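Local coordinates for protein NalD (Pseudomonas aeruginosa PAO1, PDB 5DAJ) that represses transcription of the MexAB-OprM multidrug efflux pump as a secondary, TetR-family regulator, and responds to novobiocin, whose binding induces pump expression, at residues A[14-19]-A[55-60]; A[60-65]-A[110-115]. One frame throughout, in Å; residues are numbered along the deposited sequence.

Interaction 1: A[14-19]-A[55-60]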
ATOM      1  N   ALA A  14      -3.534  20.706 -19.874  1.00 49.07           N
ATOM      2  CA  ALA A  14      -3.706  19.785 -21.008  1.00 46.56           C
ATOM      3  C   ALA A  14      -2.704  18.641 -20.954  1.00 47.22           C
ATOM      4  O   ALA A  14      -3.073  17.473 -21.092  1.00 60.14           O
ATOM      5  CB  ALA A  14      -3.553  20.530 -22.318  1.00 43.51           C
ATOM      6  N   ILE A  15      -1.449  18.997 -20.711  1.00 42.94           N
ATOM      7  CA  ILE A  15      -0.359  18.025 -20.545  1.00 42.87           C
ATOM      8  C   ILE A  15      -0.621  17.055 -19.375  1.00 41.67           C
ATOM      9  O   ILE A  15      -0.437  15.840 -19.524  1.00 40.72           O
ATOM     10  CB  ILE A  15       1.018  18.729 -20.363  1.00 44.39           C
ATOM     11  CG1 ILE A  15       1.452  19.377 -21.685  1.00 44.94           C
ATOM     12  CG2 ILE A  15       2.090  17.747 -19.902  1.00 42.08           C
ATOM     13  CD1 ILE A  15       2.634  20.318 -21.566  1.00 46.70           C
ATOM     14  N   LEU A  16      -1.021  17.595 -18.223  1.00 39.19           N
ATOM     15  CA  LEU A  16      -1.276  16.778 -17.025  1.00 42.22           C
ATOM     16  C   LEU A  16      -2.440  15.819 -17.212  1.00 44.55           C
ATOM     17  O   LEU A  16      -2.396  14.673 -16.728  1.00 51.16           O
ATOM     18  CB  LEU A  16      -1.494  17.646 -15.770  1.00 46.08           C
ATOM     19  CG  LEU A  16      -0.252  18.403 -15.285  1.00 49.67           C
ATOM     20  CD1 LEU A  16      -0.627  19.363 -14.162  1.00 52.61           C
ATOM     21  CD2 LEU A  16       0.846  17.454 -14.812  1.00 56.07           C
ATOM     22  N   LEU A  17      -3.491  16.297 -17.867  1.00 40.87           N
ATOM     23  CA  LEU A  17      -4.644  15.445 -18.171  1.00 49.57           C
ATOM     24  C   LEU A  17      -4.272  14.286 -19.098  1.00 48.11           C
ATOM     25  O   LEU A  17      -4.683  13.143 -18.867  1.00 58.42           O
ATOM     26  CB  LEU A  17      -5.777  16.259 -18.803  1.00 56.16           C
ATOM     27  CG  LEU A  17      -6.687  17.021 -17.828  1.00 64.79           C
ATOM     28  CD1 LEU A  17      -7.634  17.917 -18.608  1.00 71.53           C
ATOM     29  CD2 LEU A  17      -7.476  16.070 -16.929  1.00 71.54           C
ATOM     30  N   ALA A  18      -3.501  14.597 -20.132  1.00 41.14           N
ATOM     31  CA  ALA A  18      -2.970  13.597 -21.071  1.00 43.79           C
ATOM     32  C   ALA A  18      -2.126  12.539 -20.367  1.00 44.11           C
ATOM     33  O   ALA A  18      -2.360  11.339 -20.523  1.00 48.83           O
ATOM     34  CB  ALA A  18      -2.141  14.268 -22.154  1.00 45.14           C
ATOM     35  N   ALA A  19      -1.188  13.003 -19.551  1.00 39.80           N
ATOM     36  CA  ALA A  19      -0.344  12.118 -18.745  1.00 41.14           C
ATOM     37  C   ALA A  19      -1.155  11.245 -17.775  1.00 42.90           C
ATOM     38  O   ALA A  19      -0.847  10.060 -17.582  1.00 43.45           O
ATOM     39  CB  ALA A  19       0.680  12.933 -17.970  1.00 45.22           C
ATOM     40  N   ALA A  55       9.652  12.703 -13.481  1.00 49.13           N
ATOM     41  CA  ALA A  55       9.453  12.669 -12.014  1.00 49.06           C
ATOM     42  C   ALA A  55       8.793  13.932 -11.506  1.00 49.52           C
ATOM     43  O   ALA A  55       7.906  13.877 -10.654  1.00 51.67           O
ATOM     44  CB  ALA A  55      10.770  12.447 -11.287  1.00 44.68           C
ATOM     45  N   HIS A  56       9.244  15.066 -12.029  1.00 52.01           N
ATOM     46  CA  HIS A  56       8.683  16.361 -11.654  1.00 52.49           C
ATOM     47  C   HIS A  56       7.259  16.509 -12.161  1.00 52.10           C
ATOM     48  O   HIS A  56       6.419  17.067 -11.465  1.00 53.05           O
ATOM     49  CB  HIS A  56       9.524  17.504 -12.196  1.00 53.46           C
ATOM     50  CG  HIS A  56       9.125  18.848 -11.671  1.00 55.44           C
ATOM     51  ND1 HIS A  56       8.648  19.850 -12.487  1.00 61.51           N
ATOM     52  CD2 HIS A  56       9.110  19.350 -10.413  1.00 57.49           C
ATOM     53  CE1 HIS A  56       8.375  20.919 -11.759  1.00 59.55           C
ATOM     54  NE2 HIS A  56       8.643  20.640 -10.497  1.00 56.75           N
ATOM     55  N   LEU A  57       7.014  16.017 -13.376  1.00 50.38           N
ATOM     56  CA  LEU A  57       5.673  16.000 -13.968  1.00 49.48           C
ATOM     57  C   LEU A  57       4.725  15.220 -13.065  1.00 48.15           C
ATOM     58  O   LEU A  57       3.673  15.712 -12.660  1.00 44.71           O
ATOM     59  CB  LEU A  57       5.701  15.368 -15.361  1.00 47.45           C
ATOM     60  CG  LEU A  57       4.443  15.553 -16.212  1.00 51.73           C
ATOM     61  CD1 LEU A  57       4.785  15.493 -17.692  1.00 53.98           C
ATOM     62  CD2 LEU A  57       3.365  14.522 -15.902  1.00 55.13           C
ATOM     63  N   PHE A  58       5.140  14.003 -12.735  1.00 50.07           N
ATOM     64  CA  PHE A  58       4.388  13.109 -11.848  1.00 51.60           C
ATOM     65  C   PHE A  58       4.072  13.772 -10.506  1.00 50.15           C
ATOM     66  O   PHE A  58       2.980  13.629  -9.977  1.00 56.52           O
ATOM     67  CB  PHE A  58       5.189  11.827 -11.626  1.00 50.92           C
ATOM     68  CG  PHE A  58       4.485  10.800 -10.792  1.00 47.19           C
ATOM     69  CD1 PHE A  58       3.437  10.085 -11.308  1.00 52.74           C
ATOM     70  CD2 PHE A  58       4.885  10.548  -9.502  1.00 50.92           C
ATOM     71  CE1 PHE A  58       2.798   9.122 -10.547  1.00 54.16           C
ATOM     72  CE2 PHE A  58       4.247   9.591  -8.733  1.00 55.22           C
ATOM     73  CZ  PHE A  58       3.197   8.873  -9.263  1.00 51.38           C
ATOM     74  N   ASN A  59       5.044  14.500  -9.980  1.00 49.23           N
ATOM     75  CA  ASN A  59       4.903  15.201  -8.707  1.00 53.17           C
ATOM     76  C   ASN A  59       3.903  16.362  -8.759  1.00 56.77           C
ATOM     77  O   ASN A  59       3.113  16.557  -7.824  1.00 59.27           O
ATOM     78  CB  ASN A  59       6.265  15.720  -8.245  1.00 56.15           C
ATOM     79  CG  ASN A  59       6.469  15.569  -6.756  1.00 64.58           C
ATOM     80  OD1 ASN A  59       6.781  16.521  -6.075  1.00 77.98           O
ATOM     81  ND2 ASN A  59       6.280  14.363  -6.240  1.00 76.08           N
ATOM     82  N   GLU A  60       3.969  17.138  -9.839  1.00 49.96           N
ATOM     83  CA  GLU A  60       3.014  18.218 -10.094  1.00 49.86           C
ATOM     84  C   GLU A  60       1.602  17.666 -10.219  1.00 49.81           C
ATOM     85  O   GLU A  60       0.641  18.301  -9.784  1.00 49.35           O
ATOM     86  CB  GLU A  60       3.381  18.980 -11.373  1.00 51.03           C
ATOM     87  CG  GLU A  60       4.623  19.846 -11.249  1.00 57.36           C
ATOM     88  CD  GLU A  60       4.460  20.978 -10.248  1.00 63.64           C
ATOM     89  OE1 GLU A  60       3.539  21.810 -10.420  1.00 76.15           O
ATOM     90  OE2 GLU A  60       5.247  21.010  -9.271  1.00 64.67           O
TER
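L57 of segment 55-60 reaches across to I15, L16 and A19 on one side of segment 14-19, and every apolar side-chain contact passes through its two methyls. CD2 does most of the work: it sits 3.7 Å from A19 CB and 4.0 Å from L16 CD2. CD1 takes the other direction and meets I15 CG2 at 4.2 Å. What sends the fork outward is the first torsion of L57, which sets CG opposite the backbone N (chi1 -167°). The side chains of L16 and L57 run past each other in opposite senses, and L16 CD2 also rests 4.0 Å from L57 O. Alanine suits position 19 because its single methyl lets the leucine come close to the helix surface, while the β-branched I15 offers a methyl, CG2, close to its backbone.

The axes of the two short helical segments stand nearly perpendicular (95°) and approach to 10.5 Å, and L57 and L16 reach into the space between them from either helix. This is the inside of the TetR-type DNA-binding domain: helix 54-63 packs on helix 6-26, and the predicted helix-turn-helix, residues 32-51, closes the same core, with I36 touching I15 and A19, and F51 touching I15, L16 and L57.

The packing is looser around E60, which is partly exposed whereas L16 and L57 are buried. Its CB, the nearest of its side-chain atoms, points toward segment 14-19 and lies 4.5 Å from L16 CD2, but its carboxylate turns off. Its CG lies 3.9 Å above one face of the H56 ring, and OE1 forms a salt bridge with R12.

Interaction 2: A[60-65]-A[110-115]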
ATOM      1  N   GLU A  60       3.969  17.138  -9.839  1.00 49.96           N
ATOM      2  CA  GLU A  60       3.014  18.218 -10.094  1.00 49.86           C
ATOM      3  C   GLU A  60       1.602  17.666 -10.219  1.00 49.81           C
ATOM      4  O   GLU A  60       0.641  18.301  -9.784  1.00 49.35           O
ATOM      5  CB  GLU A  60       3.381  18.980 -11.373  1.00 51.03           C
ATOM      6  CG  GLU A  60       4.623  19.846 -11.249  1.00 57.36           C
ATOM      7  CD  GLU A  60       4.460  20.978 -10.248  1.00 63.64           C
ATOM      8  OE1 GLU A  60       3.539  21.810 -10.420  1.00 76.15           O
ATOM      9  OE2 GLU A  60       5.247  21.010  -9.271  1.00 64.67           O
HETATM   10  N   MSE A  61       1.493  16.475 -10.796  1.00 48.60           N
HETATM   11  CA  MSE A  61       0.206  15.799 -10.942  1.00 53.32           C
HETATM   12  C   MSE A  61      -0.362  15.464  -9.583  1.00 53.08           C
HETATM   13  O   MSE A  61      -1.502  15.795  -9.274  1.00 56.31           O
HETATM   14  CB  MSE A  61       0.351  14.537 -11.796  1.00 55.78           C
HETATM   15  CG  MSE A  61      -0.990  13.876 -12.100  1.00 58.64           C
HETATM   16 SE   MSE A  61      -0.688  12.152 -12.997  1.00 68.13          SE
HETATM   17  CE  MSE A  61      -0.442  13.031 -14.719  1.00 68.91           C
ATOM     18  N   LEU A  62       0.438  14.850  -8.733  1.00 52.04           N
ATOM     19  CA  LEU A  62       0.014  14.503  -7.391  1.00 50.68           C
ATOM     20  C   LEU A  62      -0.392  15.691  -6.564  1.00 52.14           C
ATOM     21  O   LEU A  62      -1.294  15.630  -5.795  1.00 59.37           O
ATOM     22  CB  LEU A  62       1.113  13.774  -6.680  1.00 52.31           C
ATOM     23  CG  LEU A  62       1.423  12.415  -7.247  1.00 47.49           C
ATOM     24  CD1 LEU A  62       2.753  11.954  -6.723  1.00 40.17           C
ATOM     25  CD2 LEU A  62       0.354  11.445  -6.841  1.00 50.77           C
ATOM     26  N   ASN A  63       0.307  16.777  -6.719  1.00 56.45           N
ATOM     27  CA  ASN A  63      -0.006  18.035  -6.024  1.00 59.51           C
ATOM     28  C   ASN A  63      -1.426  18.530  -6.240  1.00 61.28           C
ATOM     29  O   ASN A  63      -1.997  19.147  -5.343  1.00 64.04           O
ATOM     30  CB  ASN A  63       0.945  19.152  -6.461  1.00 61.86           C
ATOM     31  CG  ASN A  63       2.279  19.100  -5.773  1.00 67.46           C
ATOM     32  OD1 ASN A  63       2.522  18.272  -4.889  1.00 66.12           O
ATOM     33  ND2 ASN A  63       3.169  20.002  -6.180  1.00 75.52           N
ATOM     34  N   GLN A  64      -1.984  18.251  -7.421  1.00 63.27           N
ATOM     35  CA  GLN A  64      -3.385  18.588  -7.740  1.00 69.23           C
ATOM     36  C   GLN A  64      -4.382  17.981  -6.736  1.00 68.97           C
ATOM     37  O   GLN A  64      -5.498  18.470  -6.594  1.00 75.53           O
ATOM     38  CB  GLN A  64      -3.766  18.093  -9.146  1.00 64.21           C
ATOM     39  CG  GLN A  64      -2.977  18.688 -10.317  1.00 65.91           C
ATOM     40  CD  GLN A  64      -3.310  18.041 -11.662  1.00 68.29           C
ATOM     41  OE1 GLN A  64      -3.770  18.703 -12.592  1.00 69.11           O
ATOM     42  NE2 GLN A  64      -3.078  16.738 -11.766  1.00 69.62           N
ATOM     43  N   VAL A  65      -3.954  16.921  -6.053  1.00 67.22           N
ATOM     44  CA  VAL A  65      -4.796  16.052  -5.218  1.00 71.07           C
ATOM     45  C   VAL A  65      -4.414  15.993  -3.718  1.00 76.66           C
ATOM     46  O   VAL A  65      -5.167  15.453  -2.900  1.00 85.79           O
ATOM     47  CB  VAL A  65      -4.824  14.650  -5.892  1.00 70.41           C
ATOM     48  CG1 VAL A  65      -4.712  13.471  -4.916  1.00 71.86           C
ATOM     49  CG2 VAL A  65      -6.056  14.550  -6.776  1.00 76.73           C
ATOM     50  N   THR A 110      -4.778   5.842  -7.965  1.00 43.76           N
ATOM     51  CA  THR A 110      -4.642   4.514  -8.595  1.00 45.64           C
ATOM     52  C   THR A 110      -3.330   4.479  -9.375  1.00 46.46           C
ATOM     53  O   THR A 110      -2.637   3.463  -9.375  1.00 45.63           O
ATOM     54  CB  THR A 110      -5.840   4.177  -9.583  1.00 46.06           C
ATOM     55  OG1 THR A 110      -7.107   4.292  -8.936  1.00 52.67           O
ATOM     56  CG2 THR A 110      -5.818   2.787 -10.197  1.00 45.70           C
ATOM     57  N   ILE A 111      -2.967   5.592 -10.008  1.00 48.02           N
ATOM     58  CA  ILE A 111      -1.659   5.666 -10.678  1.00 50.53           C
ATOM     59  C   ILE A 111      -0.523   5.489  -9.664  1.00 49.74           C
ATOM     60  O   ILE A 111       0.371   4.658  -9.853  1.00 52.23           O
ATOM     61  CB  ILE A 111      -1.446   6.994 -11.429  1.00 47.49           C
ATOM     62  CG1 ILE A 111      -2.368   7.078 -12.639  1.00 47.86           C
ATOM     63  CG2 ILE A 111      -0.004   7.112 -11.885  1.00 47.30           C
ATOM     64  CD1 ILE A 111      -2.503   8.475 -13.196  1.00 46.87           C
ATOM     65  N   LEU A 112      -0.586   6.282  -8.599  1.00 47.72           N
ATOM     66  CA  LEU A 112       0.434   6.286  -7.544  1.00 46.02           C
ATOM     67  C   LEU A 112       0.701   4.909  -6.934  1.00 50.66           C
ATOM     68  O   LEU A 112       1.847   4.501  -6.755  1.00 56.71           O
ATOM     69  CB  LEU A 112       0.041   7.246  -6.423  1.00 42.49           C
ATOM     70  CG  LEU A 112       0.922   7.200  -5.174  1.00 45.93           C
ATOM     71  CD1 LEU A 112       2.352   7.542  -5.534  1.00 48.52           C
ATOM     72  CD2 LEU A 112       0.401   8.141  -4.097  1.00 48.05           C
HETATM   73  N   MSE A 113      -0.363   4.194  -6.630  1.00 50.50           N
HETATM   74  CA  MSE A 113      -0.245   2.940  -5.882  1.00 50.95           C
HETATM   75  C   MSE A 113      -0.302   1.699  -6.712  1.00 49.34           C
HETATM   76  O   MSE A 113       0.010   0.615  -6.230  1.00 44.60           O
HETATM   77  CB  MSE A 113      -1.377   2.903  -4.885  1.00 56.89           C
HETATM   78  CG  MSE A 113      -1.271   4.145  -4.010  1.00 69.70           C
HETATM   79 SE   MSE A 113      -2.463   3.964  -2.483  1.00 85.08          SE
HETATM   80  CE  MSE A 113      -1.969   5.661  -1.600  1.00 58.04           C
ATOM     81  N   GLN A 114      -0.626   1.856  -7.982  1.00 52.29           N
ATOM     82  CA  GLN A 114      -0.900   0.721  -8.861  1.00 63.81           C
ATOM     83  C   GLN A 114      -0.232   0.729 -10.235  1.00 61.81           C
ATOM     84  O   GLN A 114       0.038  -0.347 -10.801  1.00 56.62           O
ATOM     85  CB  GLN A 114      -2.395   0.647  -9.071  1.00 65.67           C
ATOM     86  CG  GLN A 114      -2.925  -0.750  -9.247  1.00 69.71           C
ATOM     87  CD  GLN A 114      -3.511  -1.258  -7.972  1.00 67.93           C
ATOM     88  OE1 GLN A 114      -4.333  -0.575  -7.336  1.00 81.47           O
ATOM     89  NE2 GLN A 114      -3.078  -2.450  -7.562  1.00 39.01           N
ATOM     90  N   ARG A 115       0.039   1.916 -10.762  1.00 51.34           N
ATOM     91  CA  ARG A 115       0.543   2.045 -12.116  1.00 57.13           C
ATOM     92  C   ARG A 115       1.923   2.700 -12.191  1.00 57.35           C
ATOM     93  O   ARG A 115       2.270   3.250 -13.232  1.00 61.40           O
ATOM     94  CB  ARG A 115      -0.437   2.855 -12.962  1.00 60.50           C
ATOM     95  CG  ARG A 115      -1.855   2.323 -13.006  1.00 65.42           C
ATOM     96  CD  ARG A 115      -1.987   1.091 -13.885  1.00 70.38           C
ATOM     97  NE  ARG A 115      -2.927   0.138 -13.307  1.00 73.04           N
ATOM     98  CZ  ARG A 115      -4.255   0.252 -13.326  1.00 76.77           C
ATOM     99  NH1 ARG A 115      -4.855   1.286 -13.905  1.00 70.22           N
ATOM    100  NH2 ARG A 115      -4.995  -0.690 -12.750  1.00 96.98           N
TER
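Segments 60-65 and 110-115 come nearest at L62 and L112, whose CA atoms are 8.2 Å apart, and no hydrogen bond joins them. Each segment lies on the later part of its helix, 54-63 and 103-114, and the contact is made by two apolar pairs of side chains.

The selenium of selenomethionine M61 meets I111 CD1 at 4.1 Å, the two side chains crossing at about a right angle. M61 extends from the helix with CG opposite the backbone N (chi1 -174°) and then bends (chi3 -82°); the long unbranched chain can bring its selenium to I111. Alongside, L62 touches L112 through CD2, 4.2 Å from L112 CB. Leucine fits here because its branch lies far enough out to reach the neighbouring helix. F58, one turn earlier, packs on both I111 and L112.

Within segment 60-65, M61 O is gripped by two donors of Q64. The backbone N lies 3.1 Å from it, and the side-chain NE2 also approaches to 3.1 Å, in the carbonyl plane on a lone pair, with an N-H...O angle of 160°. The glutamine thus folds back over its own backbone.

The arrangement is typical of TetR-family repressors, in which the helix that follows the helix-turn-helix and connects the DNA-binding domain to the C-terminal domain packs on a helix of the latter, the domain that generally serves for ligand binding and dimerisation.

In the fold
From the N terminus, helix 6-26 runs first, and interaction 1 brings segment 55-60 back onto it, closing a loop of 35 residues that holds the predicted helix-turn-helix. Interaction 2 opens on the same helix 54-63 and closes a second loop, of 44 residues, at segment 110-115. The two loops follow in series, neither nesting nor crossing, and share E60. Their centres lie about 9 Å apart and they touch: M61 packs on L16 and A19, and L16 on Q64. Helix 54-63 therefore links the DNA-binding domain to the C-terminal domain, where Q114 and R115 also meet the second subunit.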